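Side-chain contacts in putative uncharacterized protein (Chaetomium thermophilum, PDB 5T8V), which probably loads cohesin onto chromatin, as other Scc2/Nipped-B proteins do, and is represented here by its C-terminal HEAT-repeat fragment: residues A[111-116]-A[183-188]; A[434-439]-A[614-619]; A[1070-1075]-A[1127-1132]; A[1377-1382]-A[1422-1427]. One frame throughout, in Å; residues are numbered along the deposited sequence.

Contact 1: A[111-116]-A[183-188]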
loop_
_atom_site.group_PDB
_atom_site.type_symbol
_atom_site.label_atom_id
_atom_site.label_comp_id
_atom_site.label_asym_id
_atom_site.label_seq_id
_atom_site.Cartn_x
_atom_site.Cartn_y
_atom_site.Cartn_z
ATOM N N GLN A 111 -22.752 52.059 -34.492
ATOM C CA GLN A 111 -22.570 52.798 -35.735
ATOM C C GLN A 111 -21.157 52.701 -36.291
ATOM O O GLN A 111 -20.973 52.879 -37.501
ATOM C CB GLN A 111 -22.928 54.276 -35.539
ATOM C CG GLN A 111 -22.937 55.067 -36.840
ATOM C CD GLN A 111 -23.592 56.426 -36.701
ATOM O OE1 GLN A 111 -24.022 56.815 -35.614
ATOM N NE2 GLN A 111 -23.676 57.155 -37.808
ATOM N N ASP A 112 -20.159 52.428 -35.448
ATOM C CA ASP A 112 -18.811 52.205 -35.958
ATOM C C ASP A 112 -18.764 50.985 -36.867
ATOM O O ASP A 112 -17.965 50.940 -37.812
ATOM C CB ASP A 112 -17.830 52.040 -34.797
ATOM C CG ASP A 112 -17.856 53.218 -33.842
ATOM O OD1 ASP A 112 -18.674 53.202 -32.897
ATOM O OD2 ASP A 112 -17.060 54.161 -34.035
ATOM N N VAL A 113 -19.617 49.990 -36.608
ATOM C CA VAL A 113 -19.665 48.811 -37.461
ATOM C C VAL A 113 -20.317 49.121 -38.800
ATOM O O VAL A 113 -20.086 48.401 -39.775
ATOM C CB VAL A 113 -20.408 47.651 -36.768
ATOM C CG1 VAL A 113 -19.881 47.440 -35.352
ATOM C CG2 VAL A 113 -21.911 47.897 -36.756
ATOM N N GLU A 114 -21.148 50.163 -38.872
ATOM C CA GLU A 114 -21.710 50.565 -40.156
ATOM C C GLU A 114 -20.640 51.177 -41.049
ATOM O O GLU A 114 -20.563 50.864 -42.243
ATOM C CB GLU A 114 -22.856 51.553 -39.950
ATOM C CG GLU A 114 -23.600 51.896 -41.231
ATOM C CD GLU A 114 -24.348 53.209 -41.143
ATOM O OE1 GLU A 114 -24.536 53.723 -40.019
ATOM O OE2 GLU A 114 -24.745 53.730 -42.208
ATOM N N GLN A 115 -19.813 52.061 -40.490
ATOM C CA GLN A 115 -18.682 52.597 -41.237
ATOM C C GLN A 115 -17.658 51.512 -41.538
ATOM O O GLN A 115 -16.955 51.586 -42.553
ATOM C CB GLN A 115 -18.043 53.740 -40.449
ATOM C CG GLN A 115 -16.720 54.240 -41.007
ATOM C CD GLN A 115 -16.229 55.487 -40.295
ATOM O OE1 GLN A 115 -16.993 56.426 -40.062
ATOM N NE2 GLN A 115 -14.949 55.498 -39.936
ATOM N N TRP A 116 -17.563 50.499 -40.674
ATOM C CA TRP A 116 -16.649 49.389 -40.923
ATOM C C TRP A 116 -17.150 48.506 -42.060
ATOM O O TRP A 116 -16.354 48.010 -42.866
ATOM C CB TRP A 116 -16.476 48.574 -39.641
ATOM C CG TRP A 116 -15.556 47.397 -39.769
ATOM C CD1 TRP A 116 -14.195 47.427 -39.838
ATOM C CD2 TRP A 116 -15.932 46.016 -39.829
ATOM N NE1 TRP A 116 -13.700 46.150 -39.943
ATOM C CE2 TRP A 116 -14.747 45.266 -39.938
ATOM C CE3 TRP A 116 -17.156 45.341 -39.801
ATOM C CZ2 TRP A 116 -14.748 43.875 -40.023
ATOM C CZ3 TRP A 116 -17.155 43.962 -39.884
ATOM C CH2 TRP A 116 -15.961 43.244 -39.993
ATOM N N PHE A 183 -21.447 43.695 -29.660
ATOM C CA PHE A 183 -21.823 42.303 -29.875
ATOM C C PHE A 183 -23.120 42.205 -30.666
ATOM O O PHE A 183 -23.196 41.495 -31.675
ATOM C CB PHE A 183 -21.955 41.578 -28.534
ATOM C CG PHE A 183 -22.346 40.132 -28.662
ATOM C CD1 PHE A 183 -23.667 39.770 -28.874
ATOM C CD2 PHE A 183 -21.394 39.133 -28.561
ATOM C CE1 PHE A 183 -24.028 38.445 -28.993
ATOM C CE2 PHE A 183 -21.752 37.802 -28.677
ATOM C CZ PHE A 183 -23.071 37.459 -28.893
ATOM N N LYS A 184 -24.159 42.916 -30.223
ATOM C CA LYS A 184 -25.438 42.814 -30.919
ATOM C C LYS A 184 -25.370 43.446 -32.304
ATOM O O LYS A 184 -26.048 42.986 -33.233
ATOM C CB LYS A 184 -26.540 43.449 -30.070
ATOM C CG LYS A 184 -26.503 42.966 -28.624
ATOM C CD LYS A 184 -27.844 43.080 -27.919
ATOM C CE LYS A 184 -27.748 42.520 -26.506
ATOM N NZ LYS A 184 -28.996 42.698 -25.714
ATOM N N ALA A 185 -24.537 44.475 -32.469
ATOM C CA ALA A 185 -24.372 45.103 -33.776
ATOM C C ALA A 185 -23.803 44.119 -34.794
ATOM O O ALA A 185 -24.367 43.938 -35.879
ATOM C CB ALA A 185 -23.473 46.331 -33.646
ATOM N N LEU A 186 -22.678 43.475 -34.464
ATOM C CA LEU A 186 -22.088 42.499 -35.381
ATOM C C LEU A 186 -23.009 41.298 -35.572
ATOM O O LEU A 186 -23.158 40.776 -36.690
ATOM C CB LEU A 186 -20.725 42.054 -34.849
ATOM C CG LEU A 186 -19.632 43.125 -34.834
ATOM C CD1 LEU A 186 -18.527 42.754 -33.859
ATOM C CD2 LEU A 186 -19.068 43.322 -36.230
ATOM N N SER A 187 -23.636 40.844 -34.484
ATOM C CA SER A 187 -24.616 39.770 -34.582
ATOM C C SER A 187 -25.733 40.127 -35.551
ATOM O O SER A 187 -26.355 39.234 -36.138
ATOM C CB SER A 187 -25.192 39.464 -33.198
ATOM O OG SER A 187 -24.177 39.052 -32.298
ATOM N N SER A 188 -26.006 41.421 -35.734
ATOM C CA SER A 188 -27.035 41.847 -36.672
ATOM C C SER A 188 -26.596 41.758 -38.132
ATOM O O SER A 188 -27.452 41.844 -39.018
ATOM C CB SER A 188 -27.467 43.279 -36.351
ATOM O OG SER A 188 -28.607 43.649 -37.107
#
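V113 meets A185 with both of its methyls because its chi1 of -49° swings CG1 to the far side from the C=O carbon and sets CG2 between the backbone N and that carbon. CG2 lies 3.8 Å from A185 CB, and V113 CG1 is at 4.1 Å from the same methyl. The alanine methyl therefore sits against the fork of the valine. W116 has CG anti to its own backbone N (chi1 180°), and this carries the indole over to L186. There W116 CZ3 comes within 4.2 Å of L186 CD2, and the two side chains cross at about a right angle. L186 CD2 also touches V113 CG1 at 4.3 Å, so this one methyl borders both V113 and W116.

The contact joins helix 112-117 to helix 180-187 in the N-terminal part of this HEAT-repeat fragment. The short segments run at 36° to each other, with axes 10.3 Å apart. Small side chains meet at V113 and A185, where the CA atoms are 7.0 Å apart. The interface is wholly apolar and has no hydrogen bond across it. The indole nitrogen of W116 is satisfied by the carbonyl O of F102, and its ring also meets W108. I166 and L196 touch W116, while L170 and I193 touch L186, so helices 149-172 and 190-213 both border the contact.

Contact 2: A[434-439]-A[614-619]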
loop_
_atom_site.group_PDB
_atom_site.type_symbol
_atom_site.label_atom_id
_atom_site.label_comp_id
_atom_site.label_asym_id
_atom_site.label_seq_id
_atom_site.Cartn_x
_atom_site.Cartn_y
_atom_site.Cartn_z
ATOM N N MET A 434 11.721 6.939 -20.520
ATOM C CA MET A 434 12.451 7.956 -19.774
ATOM C C MET A 434 12.169 7.860 -18.280
ATOM O O MET A 434 13.085 8.008 -17.461
ATOM C CB MET A 434 12.090 9.338 -20.305
ATOM C CG MET A 434 12.906 10.461 -19.693
ATOM S SD MET A 434 12.809 11.977 -20.651
ATOM C CE MET A 434 13.709 11.500 -22.127
ATOM N N MET A 435 10.912 7.616 -17.900
ATOM C CA MET A 435 10.587 7.533 -16.479
ATOM C C MET A 435 11.191 6.286 -15.845
ATOM O O MET A 435 11.752 6.355 -14.745
ATOM C CB MET A 435 9.072 7.560 -16.281
ATOM C CG MET A 435 8.423 8.844 -16.761
ATOM S SD MET A 435 9.164 10.320 -16.036
ATOM C CE MET A 435 8.866 11.516 -17.334
ATOM N N VAL A 436 11.087 5.139 -16.516
ATOM C CA VAL A 436 11.766 3.941 -16.029
ATOM C C VAL A 436 13.247 4.234 -15.835
ATOM O O VAL A 436 13.842 3.890 -14.805
ATOM C CB VAL A 436 11.545 2.763 -16.996
ATOM C CG1 VAL A 436 12.376 1.554 -16.575
ATOM C CG2 VAL A 436 10.073 2.394 -17.048
ATOM N N GLY A 437 13.862 4.886 -16.824
ATOM C CA GLY A 437 15.262 5.253 -16.691
ATOM C C GLY A 437 15.527 6.087 -15.452
ATOM O O GLY A 437 16.482 5.838 -14.714
ATOM N N LEU A 438 14.678 7.091 -15.204
ATOM C CA LEU A 438 14.876 7.949 -14.039
ATOM C C LEU A 438 14.743 7.162 -12.743
ATOM O O LEU A 438 15.466 7.423 -11.774
ATOM C CB LEU A 438 13.879 9.111 -14.058
ATOM C CG LEU A 438 14.116 10.224 -15.085
ATOM C CD1 LEU A 438 12.999 11.259 -15.017
ATOM C CD2 LEU A 438 15.470 10.897 -14.884
ATOM N N VAL A 439 13.827 6.191 -12.704
ATOM C CA VAL A 439 13.630 5.417 -11.482
ATOM C C VAL A 439 14.772 4.430 -11.270
ATOM O O VAL A 439 15.088 4.080 -10.127
ATOM C CB VAL A 439 12.266 4.700 -11.527
ATOM C CG1 VAL A 439 12.087 3.780 -10.320
ATOM C CG2 VAL A 439 11.141 5.714 -11.575
ATOM N N LEU A 614 4.485 -2.368 -13.882
ATOM C CA LEU A 614 3.596 -2.753 -12.792
ATOM C C LEU A 614 4.405 -3.107 -11.551
ATOM O O LEU A 614 4.106 -2.645 -10.444
ATOM C CB LEU A 614 2.708 -3.921 -13.221
ATOM C CG LEU A 614 1.755 -4.474 -12.155
ATOM C CD1 LEU A 614 0.870 -3.381 -11.574
ATOM C CD2 LEU A 614 0.904 -5.597 -12.736
ATOM N N ASN A 615 5.468 -3.896 -11.727
ATOM C CA ASN A 615 6.343 -4.202 -10.602
ATOM C C ASN A 615 6.877 -2.921 -9.976
ATOM O O ASN A 615 6.791 -2.730 -8.758
ATOM C CB ASN A 615 7.485 -5.111 -11.056
ATOM C CG ASN A 615 7.039 -6.546 -11.248
ATOM O OD1 ASN A 615 7.340 -7.416 -10.433
ATOM N ND2 ASN A 615 6.298 -6.797 -12.321
ATOM N N ILE A 616 7.408 -2.015 -10.803
ATOM C CA ILE A 616 7.901 -0.741 -10.287
ATOM C C ILE A 616 6.840 -0.093 -9.415
ATOM O O ILE A 616 7.136 0.449 -8.343
ATOM C CB ILE A 616 8.326 0.180 -11.448
ATOM C CG1 ILE A 616 9.683 -0.264 -11.999
ATOM C CG2 ILE A 616 8.384 1.646 -11.001
ATOM C CD1 ILE A 616 10.082 0.418 -13.290
ATOM N N LEU A 617 5.584 -0.156 -9.853
ATOM C CA LEU A 617 4.504 0.430 -9.073
ATOM C C LEU A 617 4.316 -0.325 -7.762
ATOM O O LEU A 617 4.286 0.280 -6.684
ATOM C CB LEU A 617 3.217 0.427 -9.896
ATOM C CG LEU A 617 2.122 1.393 -9.452
ATOM C CD1 LEU A 617 2.561 2.838 -9.659
ATOM C CD2 LEU A 617 0.836 1.103 -10.211
ATOM N N LEU A 618 4.216 -1.654 -7.836
ATOM C CA LEU A 618 3.971 -2.448 -6.636
ATOM C C LEU A 618 5.052 -2.207 -5.590
ATOM O O LEU A 618 4.753 -1.897 -4.431
ATOM C CB LEU A 618 3.887 -3.930 -7.004
ATOM C CG LEU A 618 2.622 -4.334 -7.772
ATOM C CD1 LEU A 618 2.802 -5.666 -8.488
ATOM C CD2 LEU A 618 1.429 -4.401 -6.834
ATOM N N ASN A 619 6.321 -2.325 -5.987
ATOM C CA ASN A 619 7.412 -2.108 -5.044
ATOM C C ASN A 619 7.427 -0.689 -4.495
ATOM O O ASN A 619 8.016 -0.456 -3.434
ATOM C CB ASN A 619 8.756 -2.422 -5.702
ATOM C CG ASN A 619 8.928 -3.898 -6.000
ATOM O OD1 ASN A 619 9.058 -4.716 -5.088
ATOM N ND2 ASN A 619 8.939 -4.247 -7.282
#
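Two helices of the alpha-solenoid, 423-440 and 610-619, meet here through one isoleucine and two valines. I616 points toward the other helix and uses both of its branches. Its CD1 lies 4.2 Å from V436 CG1, and these two side chains meet at an oblique angle. Its CG2 lies 4.3 Å from V439 CG1. The split follows from chi1 of -77°, which turns I616 CG1 away from the carbonyl carbon and leaves CG2 opposite the backbone N. The longer branch then serves V436 and the shorter one V439. V436 and V439 are one helical turn apart, so I616 bridges a single turn of the facing helix. No hydrogen bond crosses the contact, and the three residues are only partly buried. The CA atoms of V436 and I616 are 8.4 Å apart. Helix 446-474 lies beside both partners: its A452 touches V439 and its L453 touches I616. On helix 610-619, L617 and L618 pack on helix 628-642; on helix 423-440, M434 and M435 reach helix 357-391.

Contact 3: A[1070-1075]-A[1127-1132]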
loop_
_atom_site.group_PDB
_atom_site.type_symbol
_atom_site.label_atom_id
_atom_site.label_comp_id
_atom_site.label_asym_id
_atom_site.label_seq_id
_atom_site.Cartn_x
_atom_site.Cartn_y
_atom_site.Cartn_z
ATOM N N MET A 1070 4.666 -27.639 45.738
ATOM C CA MET A 1070 3.492 -27.866 46.579
ATOM C C MET A 1070 3.261 -26.716 47.555
ATOM O O MET A 1070 2.111 -26.404 47.882
ATOM C CB MET A 1070 3.642 -29.183 47.341
ATOM C CG MET A 1070 3.708 -30.424 46.452
ATOM S SD MET A 1070 2.186 -30.740 45.537
ATOM C CE MET A 1070 2.507 -29.898 43.987
ATOM N N VAL A 1071 4.331 -26.077 48.030
ATOM C CA VAL A 1071 4.190 -24.948 48.945
ATOM C C VAL A 1071 3.899 -23.664 48.175
ATOM O O VAL A 1071 3.018 -22.877 48.551
ATOM C CB VAL A 1071 5.459 -24.811 49.809
ATOM C CG1 VAL A 1071 5.325 -23.652 50.794
ATOM C CG2 VAL A 1071 5.752 -26.113 50.547
ATOM N N LEU A 1072 4.638 -23.430 47.087
ATOM C CA LEU A 1072 4.479 -22.188 46.339
ATOM C C LEU A 1072 3.069 -22.053 45.780
ATOM O O LEU A 1072 2.519 -20.948 45.736
ATOM C CB LEU A 1072 5.507 -22.117 45.209
ATOM C CG LEU A 1072 6.963 -21.907 45.627
ATOM C CD1 LEU A 1072 7.881 -22.043 44.422
ATOM C CD2 LEU A 1072 7.152 -20.550 46.292
ATOM N N ARG A 1073 2.468 -23.159 45.340
ATOM C CA ARG A 1073 1.114 -23.087 44.799
ATOM C C ARG A 1073 0.112 -22.717 45.885
ATOM O O ARG A 1073 -0.798 -21.910 45.652
ATOM C CB ARG A 1073 0.745 -24.414 44.139
ATOM C CG ARG A 1073 1.474 -24.652 42.825
ATOM C CD ARG A 1073 1.182 -26.024 42.244
ATOM N NE ARG A 1073 1.741 -26.169 40.901
ATOM C CZ ARG A 1073 1.725 -27.296 40.196
ATOM N NH1 ARG A 1073 1.181 -28.397 40.700
ATOM N NH2 ARG A 1073 2.258 -27.325 38.982
ATOM N N SER A 1074 0.269 -23.288 47.079
ATOM C CA SER A 1074 -0.593 -22.920 48.198
ATOM C C SER A 1074 -0.466 -21.436 48.513
ATOM O O SER A 1074 -1.470 -20.713 48.576
ATOM C CB SER A 1074 -0.245 -23.762 49.425
ATOM O OG SER A 1074 -1.117 -23.471 50.502
ATOM N N LEU A 1075 0.768 -20.957 48.710
ATOM C CA LEU A 1075 0.960 -19.535 48.976
ATOM C C LEU A 1075 0.385 -18.676 47.856
ATOM O O LEU A 1075 -0.140 -17.587 48.115
ATOM C CB LEU A 1075 2.447 -19.231 49.165
ATOM C CG LEU A 1075 3.176 -20.006 50.267
ATOM C CD1 LEU A 1075 4.614 -19.524 50.382
ATOM C CD2 LEU A 1075 2.462 -19.883 51.606
ATOM N N LYS A 1127 12.943 -14.725 51.738
ATOM C CA LYS A 1127 14.273 -15.057 51.236
ATOM C C LYS A 1127 14.235 -16.293 50.344
ATOM O O LYS A 1127 14.842 -16.311 49.267
ATOM C CB LYS A 1127 15.233 -15.270 52.405
ATOM C CG LYS A 1127 15.428 -14.037 53.276
ATOM C CD LYS A 1127 16.350 -14.324 54.452
ATOM C CE LYS A 1127 16.587 -13.081 55.296
ATOM N NZ LYS A 1127 17.481 -13.354 56.459
ATOM N N ASP A 1128 13.518 -17.333 50.773
ATOM C CA ASP A 1128 13.473 -18.572 50.005
ATOM C C ASP A 1128 12.756 -18.371 48.675
ATOM O O ASP A 1128 13.251 -18.795 47.622
ATOM C CB ASP A 1128 12.790 -19.667 50.822
ATOM C CG ASP A 1128 13.483 -19.923 52.143
ATOM O OD1 ASP A 1128 14.434 -20.732 52.166
ATOM O OD2 ASP A 1128 13.081 -19.312 53.157
ATOM N N ILE A 1129 11.590 -17.721 48.699
ATOM C CA ILE A 1129 10.850 -17.526 47.456
ATOM C C ILE A 1129 11.673 -16.690 46.487
ATOM O O ILE A 1129 11.697 -16.953 45.278
ATOM C CB ILE A 1129 9.474 -16.887 47.724
ATOM C CG1 ILE A 1129 8.724 -17.617 48.844
ATOM C CG2 ILE A 1129 8.628 -16.964 46.464
ATOM C CD1 ILE A 1129 7.522 -16.857 49.363
ATOM N N THR A 1130 12.370 -15.675 47.003
ATOM C CA THR A 1130 13.285 -14.899 46.171
ATOM C C THR A 1130 14.343 -15.800 45.548
ATOM O O THR A 1130 14.584 -15.748 44.337
ATOM C CB THR A 1130 13.942 -13.793 47.003
ATOM O OG1 THR A 1130 12.938 -12.897 47.499
ATOM C CG2 THR A 1130 14.952 -13.003 46.168
ATOM N N ARG A 1131 14.989 -16.636 46.366
ATOM C CA ARG A 1131 15.996 -17.556 45.846
ATOM C C ARG A 1131 15.444 -18.373 44.685
ATOM O O ARG A 1131 16.066 -18.460 43.621
ATOM C CB ARG A 1131 16.490 -18.480 46.959
ATOM C CG ARG A 1131 17.529 -19.502 46.502
ATOM C CD ARG A 1131 17.858 -20.503 47.594
ATOM N NE ARG A 1131 16.666 -21.199 48.075
ATOM C CZ ARG A 1131 16.034 -22.160 47.407
ATOM N NH1 ARG A 1131 16.469 -22.548 46.213
ATOM N NH2 ARG A 1131 14.957 -22.733 47.930
ATOM N N ILE A 1132 14.272 -18.984 44.873
ATOM C CA ILE A 1132 13.687 -19.792 43.805
ATOM C C ILE A 1132 13.426 -18.935 42.573
ATOM O O ILE A 1132 13.588 -19.392 41.434
ATOM C CB ILE A 1132 12.401 -20.483 44.299
ATOM C CG1 ILE A 1132 12.735 -21.484 45.410
ATOM C CG2 ILE A 1132 11.693 -21.196 43.146
ATOM C CD1 ILE A 1132 11.521 -22.061 46.111
#
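L1072 and I1129 form the first of three apolar pairs, and apolar packing is all that crosses this contact. Their side chains slide past each other in opposite directions, with L1072 CD2 at 3.9 Å from I1129 CG2. The other methyl of L1072 goes to I1132. These two side chains reach toward each other tip to tip, CD1 of L1072 at 4.0 Å from CD1 of I1132. L1075 adds the third pair, its CD1 lying 4.1 Å from CD1 of I1129. Chi1 of -49° in I1129 sets CG1 anti to the carbonyl carbon and CG2 anti to the backbone N. CG2 thus meets L1072, while CD1, ending the longer branch, meets L1075.

Polar bonds lie outside the interface: S1074 OG pairs with Y1047 and the carbonyl O of G1037.

All four touching residues are buried. L1143 touches L1072; A1144 and F1060 touch I1132. The short segments cross steeply, at 111° with axes 12.2 Å apart, joining two successive helices of this HEAT-repeat solenoid, 1065-1086 and 1115-1133.

Contact 4: A[1377-1382]-A[1422-1427]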
loop_
_atom_site.group_PDB
_atom_site.type_symbol
_atom_site.label_atom_id
_atom_site.label_comp_id
_atom_site.label_asym_id
_atom_site.label_seq_id
_atom_site.Cartn_x
_atom_site.Cartn_y
_atom_site.Cartn_z
ATOM N N ILE A 1377 35.722 2.069 26.032
ATOM C CA ILE A 1377 34.986 3.294 26.338
ATOM C C ILE A 1377 35.105 4.278 25.184
ATOM O O ILE A 1377 34.102 4.775 24.660
ATOM C CB ILE A 1377 35.494 3.917 27.653
ATOM C CG1 ILE A 1377 35.195 3.000 28.839
ATOM C CG2 ILE A 1377 34.845 5.284 27.885
ATOM C CD1 ILE A 1377 35.905 3.412 30.115
ATOM N N TRP A 1378 36.339 4.577 24.773
ATOM C CA TRP A 1378 36.541 5.548 23.704
ATOM C C TRP A 1378 35.958 5.060 22.385
ATOM O O TRP A 1378 35.471 5.870 21.589
ATOM C CB TRP A 1378 38.030 5.852 23.538
ATOM C CG TRP A 1378 38.284 6.956 22.564
ATOM C CD1 TRP A 1378 38.606 6.829 21.245
ATOM C CD2 TRP A 1378 38.223 8.362 22.830
ATOM N NE1 TRP A 1378 38.755 8.068 20.673
ATOM C CE2 TRP A 1378 38.525 9.027 21.625
ATOM C CE3 TRP A 1378 37.944 9.123 23.970
ATOM C CZ2 TRP A 1378 38.559 10.416 21.529
ATOM C CZ3 TRP A 1378 37.977 10.501 23.872
ATOM C CH2 TRP A 1378 38.282 11.134 22.660
ATOM N N GLU A 1379 36.003 3.751 22.130
ATOM C CA GLU A 1379 35.384 3.213 20.924
ATOM C C GLU A 1379 33.898 3.547 20.889
ATOM O O GLU A 1379 33.401 4.129 19.916
ATOM C CB GLU A 1379 35.605 1.701 20.853
ATOM C CG GLU A 1379 35.047 1.041 19.597
ATOM C CD GLU A 1379 35.724 1.527 18.328
ATOM O OE1 GLU A 1379 36.855 2.050 18.420
ATOM O OE2 GLU A 1379 35.123 1.387 17.240
ATOM N N VAL A 1380 33.173 3.193 21.954
ATOM C CA VAL A 1380 31.754 3.534 22.024
ATOM C C VAL A 1380 31.567 5.043 21.937
ATOM O O VAL A 1380 30.594 5.529 21.351
ATOM C CB VAL A 1380 31.129 2.960 23.310
ATOM C CG1 VAL A 1380 29.684 3.431 23.465
ATOM C CG2 VAL A 1380 31.189 1.441 23.292
ATOM N N ARG A 1381 32.492 5.806 22.521
ATOM C CA ARG A 1381 32.392 7.260 22.491
ATOM C C ARG A 1381 32.385 7.772 21.057
ATOM O O ARG A 1381 31.463 8.481 20.640
ATOM C CB ARG A 1381 33.544 7.875 23.290
ATOM C CG ARG A 1381 33.625 9.394 23.224
ATOM C CD ARG A 1381 34.605 9.860 22.154
ATOM N NE ARG A 1381 34.751 11.311 22.132
ATOM C CZ ARG A 1381 35.396 11.983 21.183
ATOM N NH1 ARG A 1381 35.955 11.336 20.168
ATOM N NH2 ARG A 1381 35.478 13.304 21.244
ATOM N N THR A 1382 33.411 7.417 20.282
ATOM C CA THR A 1382 33.448 7.818 18.880
ATOM C C THR A 1382 32.217 7.317 18.139
ATOM O O THR A 1382 31.632 8.044 17.324
ATOM C CB THR A 1382 34.720 7.293 18.212
ATOM O OG1 THR A 1382 34.730 5.860 18.257
ATOM C CG2 THR A 1382 35.961 7.831 18.912
ATOM N N ASP A 1422 27.339 -2.608 13.510
ATOM C CA ASP A 1422 28.096 -3.855 13.478
ATOM C C ASP A 1422 29.586 -3.595 13.650
ATOM O O ASP A 1422 30.286 -4.370 14.313
ATOM C CB ASP A 1422 27.829 -4.593 12.166
ATOM C CG ASP A 1422 26.374 -4.984 12.003
ATOM O OD1 ASP A 1422 25.759 -5.422 12.997
ATOM O OD2 ASP A 1422 25.843 -4.849 10.881
ATOM N N LYS A 1423 30.088 -2.503 13.067
ATOM C CA LYS A 1423 31.507 -2.184 13.179
ATOM C C LYS A 1423 31.910 -1.971 14.633
ATOM O O LYS A 1423 32.951 -2.471 15.076
ATOM C CB LYS A 1423 31.830 -0.942 12.349
ATOM C CG LYS A 1423 31.560 -1.099 10.860
ATOM C CD LYS A 1423 31.839 0.193 10.106
ATOM C CE LYS A 1423 31.658 0.015 8.606
ATOM N NZ LYS A 1423 31.922 1.274 7.857
ATOM N N VAL A 1424 31.100 -1.228 15.389
ATOM C CA VAL A 1424 31.434 -0.950 16.782
ATOM C C VAL A 1424 31.358 -2.222 17.618
ATOM O O VAL A 1424 32.164 -2.429 18.531
ATOM C CB VAL A 1424 30.517 0.156 17.339
ATOM C CG1 VAL A 1424 29.052 -0.262 17.273
ATOM C CG2 VAL A 1424 30.915 0.517 18.764
ATOM N N TRP A 1425 30.392 -3.093 17.324
ATOM C CA TRP A 1425 30.276 -4.359 18.040
ATOM C C TRP A 1425 31.502 -5.233 17.793
ATOM O O TRP A 1425 32.214 -5.623 18.731
ATOM C CB TRP A 1425 28.995 -5.070 17.597
ATOM C CG TRP A 1425 28.616 -6.265 18.415
ATOM C CD1 TRP A 1425 28.787 -7.576 18.078
ATOM C CD2 TRP A 1425 27.983 -6.259 19.699
ATOM N NE1 TRP A 1425 28.304 -8.387 19.076
ATOM C CE2 TRP A 1425 27.806 -7.604 20.083
ATOM C CE3 TRP A 1425 27.553 -5.247 20.565
ATOM C CZ2 TRP A 1425 27.217 -7.963 21.294
ATOM C CZ3 TRP A 1425 26.969 -5.607 21.767
ATOM C CH2 TRP A 1425 26.807 -6.954 22.121
ATOM N N GLU A 1426 31.765 -5.541 16.522
ATOM C CA GLU A 1426 32.942 -6.320 16.153
ATOM C C GLU A 1426 34.205 -5.742 16.780
ATOM O O GLU A 1426 35.003 -6.469 17.383
ATOM C CB GLU A 1426 33.065 -6.366 14.628
ATOM C CG GLU A 1426 34.409 -6.849 14.100
ATOM C CD GLU A 1426 34.461 -6.860 12.585
ATOM O OE1 GLU A 1426 33.390 -6.738 11.951
ATOM O OE2 GLU A 1426 35.573 -6.981 12.027
ATOM N N GLU A 1427 34.402 -4.429 16.650
ATOM C CA GLU A 1427 35.619 -3.814 17.169
ATOM C C GLU A 1427 35.697 -3.940 18.685
ATOM O O GLU A 1427 36.779 -4.162 19.241
ATOM C CB GLU A 1427 35.688 -2.346 16.747
ATOM C CG GLU A 1427 36.987 -1.651 17.130
ATOM C CD GLU A 1427 38.202 -2.275 16.469
ATOM O OE1 GLU A 1427 38.026 -3.070 15.520
ATOM O OE2 GLU A 1427 39.336 -1.970 16.898
#
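E1379 and E1427 cross at about a right angle, and their carboxylate planes are turned 54° apart. The acid of E1379 approaches the aliphatic part of E1427, not its acid group. OE2 of E1379 is 3.6 Å from E1427 CG, and the same oxygen is 3.8 Å from E1427 CB. Both glutamates have CG anti to the backbone N and then bend at chi2, to 64° in E1379 and 62° in E1427. The bend in E1379 turns its carboxylate across the methylene chain of the other residue.

E1379 CG also lies 4.2 Å from V1424 CG2. V1424 is one turn before E1427 and is buried, whereas both glutamates are partly exposed. I1431 also touches E1379, and V1380 packs on I1428. The contact joins helices 1364-1387 and 1422-1431 near the C-terminal end of this HEAT-repeat fragment.

On the first helix, the R1381 guanidinium lies with one face on W1378 CH2, 3.3 Å above the guanidinium plane, and forms a salt bridge with E1302.

The nearest pair of acid oxygens, E1379 OE1 and E1427 OE2, is 5.0 Å apart. Two like charges at that distance would probably disfavour each other somewhat and could raise the pKa of one of the acids. No hydrogen bond or salt bridge between the segments offsets this: what touches is one carboxylate against the methylenes of the other glutamate, plus the E1379 CG contact with the V1424 methyl.

The four contacts follow one another along the chain, each closing before the next opens. None touches another. Contact 2 lies nearest the middle, its centre about 16 Å from the centre of the chain. Contacts 1 and 3 are the farthest apart, about 111 Å between centres and on opposite sides of the chain's centre. Contacts 2 and 4 are closer, about 39 Å between centres and about 23 Å between nearest atoms, although some 750 residues separate them along the chain. Contact 4 is also about 43 Å from contact 3, centre to centre. Contacts 1 and 3 are buried and apolar. Contact 2 is apolar but near the surface, and contact 4 alone brings acids together.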